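Local structure of B-cell lymphoma 3 protein (Homo sapiens, 1K1A) at residues 191-200 with 222-232. The protein regulates transcription of NF-kappa-B target genes, holding the p50 subunit in the cytoplasm and acting as a transcriptional activator in the nucleus. Numbering follows the deposited sequence.
Sequences SGRGLLPLVR and VARSRRVIDIL
V199 of the sixth ankyrin repeat meets I231 and L232 of the seventh, at the C-terminal end of the Bcl-3 ankyrin repeat domain, where helix segments 196-200 and 226-232 run side by side, 14° from parallel, their axes approaching to 10.0 Å. The apolar contact is made by methyl groups. With CG1 anti to the backbone N, V199 sends this one branch to I231 CG2, at 3.7 Å, and to L232 CD2. L196 splits its two methyls: CD2 packs on V228 CG2 at 3.6 Å, while CD1 rests on the aliphatic CG of R227. V228 works both ways, its CG2 also facing the CA of G194 and its CG1 lying 3.4 Å from S191 OG.

The backbone contact lies where the end of helix 186-193 meets the loop before helix 226-232. The backbone N of R224 donates to S191 O (3.1 Å), tilted 34° from the carbonyl plane; G194 N, closing a Schellman motif, reaches the same oxygen from the opposite face. Beside this junction the CA of G192 makes a C-H...O contact with V222 O at 3.4 Å, and the extended R224 side chain lays its CD against G192 O. S191 OG, though wedged among A223, V228 and L232, is satisfied by P219 O.

Farther along the helices, R200 extends across I231, whose CD1 lies over one face of the guanidinium, while R227 NH2 stands at the edge of that group, near its plane, 3.6 Å from R200 NH2, the two planes 75° apart. Were R200 an alanine, I231 would probably lose the aliphatic chain and guanidinium face against its CD1, leaving a gap beside it. The chemistry thus implies that the last two repeats are joined by methyl packing and one backbone bond, with the two close arginines, of like charge, probably adding some repulsion.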
ATOM      1  N   SER A 191       0.097  12.885  20.838  1.00 19.34           N
ATOM      2  CA  SER A 191       0.074  13.718  22.037  1.00 20.45           C
ATOM      3  C   SER A 191      -1.131  14.655  22.063  1.00 21.02           C
ATOM      4  O   SER A 191      -1.806  14.781  23.090  1.00 20.67           O
ATOM      5  CB  SER A 191       1.364  14.535  22.159  1.00 20.22           C
ATOM      6  OG  SER A 191       1.277  15.447  23.245  1.00 21.50           O
ATOM      7  N   GLY A 192      -1.387  15.314  20.935  1.00 21.55           N
ATOM      8  CA  GLY A 192      -2.487  16.258  20.828  1.00 22.96           C
ATOM      9  C   GLY A 192      -3.862  15.619  20.947  1.00 23.40           C
ATOM     10  O   GLY A 192      -4.828  16.273  21.343  1.00 23.69           O
ATOM     11  N   ARG A 193      -3.948  14.336  20.622  1.00 23.78           N
ATOM     12  CA  ARG A 193      -5.224  13.624  20.664  1.00 24.38           C
ATOM     13  C   ARG A 193      -5.365  12.750  21.898  1.00 24.08           C
ATOM     14  O   ARG A 193      -6.396  12.107  22.095  1.00 24.24           O
ATOM     15  CB  ARG A 193      -5.400  12.773  19.412  1.00 24.59           C
ATOM     16  CG  ARG A 193      -5.568  13.567  18.146  1.00 26.51           C
ATOM     17  CD  ARG A 193      -5.499  12.719  16.881  1.00 29.06           C
ATOM     18  NE  ARG A 193      -6.387  11.559  16.946  1.00 32.41           N
ATOM     19  CZ  ARG A 193      -6.561  10.700  15.945  1.00 34.16           C
ATOM     20  NH1 ARG A 193      -5.912  10.874  14.803  1.00 34.83           N
ATOM     21  NH2 ARG A 193      -7.386   9.671  16.080  1.00 34.60           N
ATOM     22  N   GLY A 194      -4.319  12.708  22.716  1.00 23.87           N
ATOM     23  CA  GLY A 194      -4.330  11.915  23.930  1.00 23.65           C
ATOM     24  C   GLY A 194      -4.449  10.423  23.696  1.00 23.69           C
ATOM     25  O   GLY A 194      -5.088   9.714  24.478  1.00 23.74           O
ATOM     26  N   LEU A 195      -3.853   9.941  22.609  1.00 23.23           N
ATOM     27  CA  LEU A 195      -3.835   8.516  22.313  1.00 23.00           C
ATOM     28  C   LEU A 195      -2.733   7.864  23.150  1.00 22.65           C
ATOM     29  O   LEU A 195      -1.644   7.590  22.647  1.00 22.44           O
ATOM     30  CB  LEU A 195      -3.574   8.289  20.818  1.00 23.00           C
ATOM     31  CG  LEU A 195      -4.758   8.386  19.849  1.00 23.96           C
ATOM     32  CD1 LEU A 195      -5.831   9.327  20.353  1.00 24.77           C
ATOM     33  CD2 LEU A 195      -4.287   8.787  18.452  1.00 24.14           C
ATOM     34  N   LEU A 196      -3.034   7.616  24.427  1.00 22.08           N
ATOM     35  CA  LEU A 196      -2.053   7.105  25.389  1.00 21.76           C
ATOM     36  C   LEU A 196      -1.185   5.909  24.951  1.00 21.08           C
ATOM     37  O   LEU A 196       0.025   5.975  25.065  1.00 20.81           O
ATOM     38  CB  LEU A 196      -2.704   6.830  26.752  1.00 21.80           C
ATOM     39  CG  LEU A 196      -3.465   8.002  27.393  1.00 23.13           C
ATOM     40  CD1 LEU A 196      -3.823   7.673  28.823  1.00 23.03           C
ATOM     41  CD2 LEU A 196      -2.670   9.309  27.323  1.00 23.50           C
ATOM     42  N   PRO A 197      -1.789   4.810  24.499  1.00 20.60           N
ATOM     43  CA  PRO A 197      -1.004   3.639  24.079  1.00 20.22           C
ATOM     44  C   PRO A 197      -0.001   3.995  22.985  1.00 19.67           C
ATOM     45  O   PRO A 197       1.122   3.480  22.985  1.00 19.53           O
ATOM     46  CB  PRO A 197      -2.068   2.678  23.542  1.00 20.43           C
ATOM     47  CG  PRO A 197      -3.330   3.094  24.233  1.00 20.78           C
ATOM     48  CD  PRO A 197      -3.238   4.580  24.362  1.00 20.94           C
ATOM     49  N   LEU A 198      -0.399   4.882  22.075  1.00 18.92           N
ATOM     50  CA  LEU A 198       0.484   5.309  20.996  1.00 18.49           C
ATOM     51  C   LEU A 198       1.597   6.217  21.508  1.00 17.60           C
ATOM     52  O   LEU A 198       2.735   6.123  21.059  1.00 17.22           O
ATOM     53  CB  LEU A 198      -0.303   5.999  19.877  1.00 18.40           C
ATOM     54  CG  LEU A 198      -0.858   5.059  18.792  1.00 19.75           C
ATOM     55  CD1 LEU A 198      -1.840   4.066  19.381  1.00 21.54           C
ATOM     56  CD2 LEU A 198      -1.491   5.835  17.640  1.00 19.33           C
ATOM     57  N   VAL A 199       1.265   7.112  22.432  1.00 16.93           N
ATOM     58  CA  VAL A 199       2.273   7.990  22.999  1.00 16.11           C
ATOM     59  C   VAL A 199       3.347   7.137  23.669  1.00 15.85           C
ATOM     60  O   VAL A 199       4.543   7.348  23.461  1.00 15.90           O
ATOM     61  CB  VAL A 199       1.669   8.999  24.012  1.00 16.18           C
ATOM     62  CG1 VAL A 199       2.762   9.883  24.598  1.00 16.32           C
ATOM     63  CG2 VAL A 199       0.604   9.859  23.337  1.00 15.73           C
ATOM     64  N   ARG A 200       2.915   6.148  24.446  1.00 15.27           N
ATOM     65  CA  ARG A 200       3.850   5.269  25.143  1.00 15.33           C
ATOM     66  C   ARG A 200       4.764   4.542  24.165  1.00 14.99           C
ATOM     67  O   ARG A 200       5.977   4.469  24.380  1.00 15.03           O
ATOM     68  CB  ARG A 200       3.110   4.238  26.000  1.00 15.81           C
ATOM     69  CG  ARG A 200       2.526   4.790  27.304  1.00 17.81           C
ATOM     70  CD  ARG A 200       1.690   3.778  28.089  1.00 21.17           C
ATOM     71  NE  ARG A 200       0.960   4.410  29.185  1.00 22.96           N
ATOM     72  CZ  ARG A 200      -0.360   4.452  29.282  1.00 23.93           C
ATOM     73  NH1 ARG A 200      -1.125   3.883  28.351  1.00 25.14           N
ATOM     74  NH2 ARG A 200      -0.923   5.069  30.313  1.00 24.19           N
ATOM     75  N   VAL A 222       1.545  20.496  23.021  1.00 25.10           N
ATOM     76  CA  VAL A 222       0.194  20.174  22.573  1.00 25.70           C
ATOM     77  C   VAL A 222      -0.425  19.033  23.382  1.00 25.98           C
ATOM     78  O   VAL A 222      -1.521  18.587  23.078  1.00 26.14           O
ATOM     79  CB  VAL A 222       0.140  19.822  21.067  1.00 25.60           C
ATOM     80  CG1 VAL A 222       0.703  20.960  20.224  1.00 25.69           C
ATOM     81  CG2 VAL A 222       0.873  18.505  20.786  1.00 26.16           C
ATOM     82  N   ALA A 223       0.279  18.575  24.410  1.00 26.61           N
ATOM     83  CA  ALA A 223      -0.204  17.472  25.233  1.00 27.38           C
ATOM     84  C   ALA A 223      -1.643  17.720  25.652  1.00 28.33           C
ATOM     85  O   ALA A 223      -1.968  18.776  26.198  1.00 28.36           O
ATOM     86  CB  ALA A 223       0.678  17.290  26.441  1.00 27.32           C
ATOM     87  N   ARG A 224      -2.507  16.746  25.405  1.00 28.98           N
ATOM     88  CA  ARG A 224      -3.923  16.919  25.694  1.00 29.92           C
ATOM     89  C   ARG A 224      -4.267  16.895  27.186  1.00 29.81           C
ATOM     90  O   ARG A 224      -5.254  17.495  27.607  1.00 30.28           O
ATOM     91  CB  ARG A 224      -4.753  15.882  24.946  1.00 30.25           C
ATOM     92  CG  ARG A 224      -6.196  16.287  24.775  1.00 32.21           C
ATOM     93  CD  ARG A 224      -6.942  15.485  23.737  1.00 35.87           C
ATOM     94  NE  ARG A 224      -8.223  16.096  23.400  1.00 38.20           N
ATOM     95  CZ  ARG A 224      -9.275  15.416  22.971  1.00 39.58           C
ATOM     96  NH1 ARG A 224      -9.197  14.101  22.827  1.00 40.57           N
ATOM     97  NH2 ARG A 224     -10.407  16.048  22.685  1.00 40.40           N
ATOM     98  N   SER A 225      -3.455  16.203  27.979  1.00 29.65           N
ATOM     99  CA  SER A 225      -3.725  16.065  29.410  1.00 29.20           C
ATOM    100  C   SER A 225      -2.454  15.829  30.211  1.00 28.57           C
ATOM    101  O   SER A 225      -1.381  15.629  29.653  1.00 28.37           O
ATOM    102  CB  SER A 225      -4.684  14.901  29.652  1.00 29.58           C
ATOM    103  OG  SER A 225      -4.048  13.670  29.348  1.00 30.17           O
ATOM    104  N   ARG A 226      -2.591  15.826  31.531  1.00 23.95           N
ATOM    105  CA  ARG A 226      -1.455  15.615  32.416  1.00 20.35           C
ATOM    106  C   ARG A 226      -0.874  14.197  32.302  1.00 18.61           C
ATOM    107  O   ARG A 226       0.308  13.981  32.556  1.00 17.67           O
ATOM    108  CB  ARG A 226      -1.877  15.849  33.879  1.00 19.95           C
ATOM    109  CG  ARG A 226      -2.003  17.329  34.239  1.00 20.39           C
ATOM    110  CD  ARG A 226      -2.934  18.094  33.299  1.00 20.95           C
ATOM    111  NE  ARG A 226      -2.496  19.478  33.061  1.00 22.31           N
ATOM    112  CZ  ARG A 226      -2.275  19.992  31.844  1.00 21.58           C
ATOM    113  NH1 ARG A 226      -2.627  19.327  30.739  1.00 22.21           N
ATOM    114  NH2 ARG A 226      -1.699  21.184  31.633  1.00 21.90           N
ATOM    115  N   ARG A 227      -1.713  13.237  31.922  1.00 19.29           N
ATOM    116  CA  ARG A 227      -1.259  11.858  31.740  1.00 20.49           C
ATOM    117  C   ARG A 227      -0.278  11.771  30.574  1.00 18.94           C
ATOM    118  O   ARG A 227       0.686  11.019  30.620  1.00 20.31           O
ATOM    119  CB  ARG A 227      -2.455  10.944  31.452  1.00 19.70           C
ATOM    120  CG  ARG A 227      -2.112   9.458  31.554  1.00 20.91           C
ATOM    121  CD  ARG A 227      -2.180   8.925  32.983  1.00 21.51           C
ATOM    122  NE  ARG A 227      -2.934   7.666  33.092  1.00 23.35           N
ATOM    123  CZ  ARG A 227      -2.520   6.606  33.797  1.00 20.91           C
ATOM    124  NH1 ARG A 227      -1.882   6.760  34.962  1.00 23.33           N
ATOM    125  NH2 ARG A 227      -2.703   5.334  33.413  1.00 23.15           N
ATOM    126  N   VAL A 228      -0.536  12.544  29.526  1.00 24.57           N
ATOM    127  CA  VAL A 228       0.354  12.583  28.368  1.00 24.17           C
ATOM    128  C   VAL A 228       1.686  13.208  28.747  1.00 24.21           C
ATOM    129  O   VAL A 228       2.752  12.678  28.423  1.00 23.46           O
ATOM    130  CB  VAL A 228      -0.270  13.364  27.198  1.00 24.24           C
ATOM    131  CG1 VAL A 228       0.767  13.609  26.096  1.00 24.34           C
ATOM    132  CG2 VAL A 228      -1.462  12.619  26.646  1.00 23.95           C
ATOM    133  N   ILE A 229       1.626  14.336  29.450  1.00 24.42           N
ATOM    134  CA  ILE A 229       2.838  15.016  29.886  1.00 25.26           C
ATOM    135  C   ILE A 229       3.711  14.058  30.685  1.00 25.17           C
ATOM    136  O   ILE A 229       4.928  13.991  30.494  1.00 24.70           O
ATOM    137  CB  ILE A 229       2.483  16.229  30.755  1.00 25.48           C
ATOM    138  CG1 ILE A 229       1.316  17.009  30.142  1.00 26.70           C
ATOM    139  CG2 ILE A 229       3.714  17.102  30.977  1.00 26.42           C
ATOM    140  CD1 ILE A 229       1.710  18.311  29.507  1.00 29.22           C
ATOM    141  N   ASP A 230       3.069  13.307  31.575  1.00 22.35           N
ATOM    142  CA  ASP A 230       3.762  12.348  32.431  1.00 20.67           C
ATOM    143  C   ASP A 230       4.540  11.330  31.611  1.00 21.12           C
ATOM    144  O   ASP A 230       5.670  10.984  31.947  1.00 20.80           O
ATOM    145  CB  ASP A 230       2.743  11.603  33.309  1.00 19.06           C
ATOM    146  CG  ASP A 230       2.380  12.360  34.588  1.00 20.96           C
ATOM    147  OD1 ASP A 230       2.983  13.459  34.875  1.00 23.83           O
ATOM    148  OD2 ASP A 230       1.477  11.896  35.376  1.00 25.00           O
ATOM    149  N   ILE A 231       3.921  10.845  30.542  1.00 26.57           N
ATOM    150  CA  ILE A 231       4.564   9.876  29.661  1.00 27.23           C
ATOM    151  C   ILE A 231       5.736  10.514  28.907  1.00 27.94           C
ATOM    152  O   ILE A 231       6.829   9.950  28.854  1.00 28.13           O
ATOM    153  CB  ILE A 231       3.531   9.272  28.684  1.00 27.08           C
ATOM    154  CG1 ILE A 231       2.499   8.454  29.464  1.00 26.88           C
ATOM    155  CG2 ILE A 231       4.224   8.408  27.641  1.00 26.58           C
ATOM    156  CD1 ILE A 231       1.160   8.297  28.765  1.00 28.39           C
ATOM    157  N   LEU A 232       5.510  11.706  28.357  1.00 28.91           N
ATOM    158  CA  LEU A 232       6.546  12.418  27.599  1.00 30.06           C
ATOM    159  C   LEU A 232       7.796  12.709  28.417  1.00 31.07           C
ATOM    160  O   LEU A 232       8.913  12.660  27.898  1.00 31.22           O
ATOM    161  CB  LEU A 232       5.994  13.727  27.035  1.00 29.49           C
ATOM    162  CG  LEU A 232       4.967  13.579  25.917  1.00 29.62           C
ATOM    163  CD1 LEU A 232       4.483  14.945  25.450  1.00 28.99           C
ATOM    164  CD2 LEU A 232       5.566  12.793  24.760  1.00 29.30           C
TER